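Local coordinates for protein eukaryotic translation initiation factor 4 gamma 5 (Trypanosoma cruzi, PDB 6OZU) that probably acts as a scaffold in translation initiation through its helical MIF4G domain, a module that in other eIF4G proteins binds the helicase eIF4A, at residues V18-L23 with V63-K68. Numbering follows the deposited sequence.
Sequences VGEGNL and VPYYVK
The Tyr65 ring packs against the backbone of the turn at Gly19 and Glu20: Gly19 C lies 3.9 Å above one face, displaced from the ring centre, and Glu20 CA meets Tyr65 CE1 at 3.6 Å. CG of Tyr65 stands beside its backbone N (chi1 -58°), which directs the ring from the helix toward the turn. Its OH reaches Glu20, whose CB is 3.3 Å from Tyr65 OH, while the carboxylate turns off from the helix. Edge-on to the ring, Leu23 CD2 sits 4.1 Å from Tyr65 CD1. The same methyl touches Lys68 CD at 3.8 Å, the two side chains crossing at about a right angle; Lys68 then bends back so that NZ bonds to His145 and, weakly, to Pro64 O. The two Val18 methyls divide between neighbouring tyrosines: CG2 packs on Tyr65 CB, and CG1 comes within 3.9 Å of Tyr66 CE1. The Tyr66 hydroxyl is held by Lys53. Asn22 OD1 accepts a 2.9 Å hydrogen bond from Gly19 N, and its ND2 bonds to Arg17 O, bracing the turn. Van der Waals packing, without cross-segment hydrogen bonds, thus joins the link between helices 6-17 and 23-31 to the start of helix 63-76, as in the HEAT-like stacked helical hairpins of MIF4G domains.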
# COMPACT_ATOMS: atom_id res chain seq x y z
N VAL A 18 2.21 3.55 -19.82
CA VAL A 18 1.40 4.42 -18.97
C VAL A 18 2.25 5.55 -18.30
O VAL A 18 3.34 5.33 -17.77
CB VAL A 18 0.49 3.65 -17.96
CG1 VAL A 18 1.26 3.10 -16.76
CG2 VAL A 18 -0.69 4.51 -17.50
N GLY A 19 1.70 6.76 -18.41
CA GLY A 19 2.21 8.02 -17.88
C GLY A 19 1.10 9.03 -17.68
O GLY A 19 -0.08 8.75 -17.97
N GLU A 20 1.46 10.23 -17.17
CA GLU A 20 0.54 11.35 -16.89
C GLU A 20 -0.30 11.74 -18.13
O GLU A 20 -1.54 11.77 -18.04
CB GLU A 20 1.33 12.55 -16.35
CG GLU A 20 0.49 13.73 -15.87
CD GLU A 20 1.19 15.08 -15.93
OE1 GLU A 20 1.61 15.47 -17.05
OE2 GLU A 20 1.30 15.76 -14.89
N GLY A 21 0.38 11.96 -19.25
CA GLY A 21 -0.22 12.36 -20.52
C GLY A 21 -1.19 11.38 -21.16
O GLY A 21 -2.23 11.82 -21.66
N ASN A 22 -0.86 10.06 -21.16
CA ASN A 22 -1.67 9.04 -21.85
C ASN A 22 -2.51 8.10 -20.96
O ASN A 22 -3.07 7.13 -21.49
CB ASN A 22 -0.81 8.21 -22.82
CG ASN A 22 0.23 7.29 -22.19
OD1 ASN A 22 0.28 7.04 -20.98
ND2 ASN A 22 1.09 6.76 -23.04
N LEU A 23 -2.63 8.39 -19.66
CA LEU A 23 -3.43 7.59 -18.73
C LEU A 23 -4.88 7.32 -19.28
O LEU A 23 -5.28 6.15 -19.26
CB LEU A 23 -3.43 8.22 -17.32
CG LEU A 23 -4.25 7.51 -16.23
CD1 LEU A 23 -3.68 6.14 -15.88
CD2 LEU A 23 -4.34 8.37 -15.01
N VAL A 63 3.84 4.00 -10.09
CA VAL A 63 2.99 3.17 -9.25
C VAL A 63 1.58 3.81 -9.07
O VAL A 63 0.60 3.06 -9.22
CB VAL A 63 3.66 2.74 -7.92
CG1 VAL A 63 2.69 1.95 -7.03
CG2 VAL A 63 4.88 1.88 -8.20
N PRO A 64 1.40 5.16 -8.90
CA PRO A 64 0.02 5.70 -8.81
C PRO A 64 -0.78 5.45 -10.09
O PRO A 64 -2.00 5.33 -10.02
CB PRO A 64 0.23 7.20 -8.60
CG PRO A 64 1.61 7.35 -8.12
CD PRO A 64 2.39 6.24 -8.74
N TYR A 65 -0.09 5.34 -11.25
CA TYR A 65 -0.74 5.09 -12.54
C TYR A 65 -1.20 3.65 -12.67
O TYR A 65 -2.25 3.42 -13.26
CB TYR A 65 0.13 5.51 -13.74
CG TYR A 65 0.52 6.97 -13.70
CD1 TYR A 65 -0.41 7.96 -14.01
CD2 TYR A 65 1.79 7.37 -13.29
CE1 TYR A 65 -0.08 9.31 -13.94
CE2 TYR A 65 2.14 8.71 -13.22
CZ TYR A 65 1.20 9.68 -13.55
OH TYR A 65 1.54 11.01 -13.47
N TYR A 66 -0.41 2.68 -12.13
CA TYR A 66 -0.72 1.25 -12.13
C TYR A 66 -1.96 1.05 -11.29
O TYR A 66 -2.88 0.33 -11.71
CB TYR A 66 0.42 0.42 -11.50
CG TYR A 66 1.76 0.54 -12.16
CD1 TYR A 66 1.88 0.83 -13.52
CD2 TYR A 66 2.93 0.34 -11.44
CE1 TYR A 66 3.12 0.93 -14.14
CE2 TYR A 66 4.18 0.49 -12.03
CZ TYR A 66 4.27 0.76 -13.39
OH TYR A 66 5.51 0.88 -13.99
N VAL A 67 -1.97 1.69 -10.11
CA VAL A 67 -3.05 1.67 -9.13
C VAL A 67 -4.31 2.34 -9.72
O VAL A 67 -5.41 1.82 -9.53
CB VAL A 67 -2.53 2.26 -7.78
CG1 VAL A 67 -3.65 2.60 -6.84
CG2 VAL A 67 -1.57 1.29 -7.09
N LYS A 68 -4.15 3.41 -10.54
CA LYS A 68 -5.26 4.09 -11.22
C LYS A 68 -5.89 3.24 -12.35
O LYS A 68 -7.05 3.45 -12.69
CB LYS A 68 -4.83 5.46 -11.75
CG LYS A 68 -4.86 6.54 -10.68
CD LYS A 68 -4.34 7.87 -11.21
CE LYS A 68 -4.10 8.86 -10.10
NZ LYS A 68 -3.00 8.42 -9.21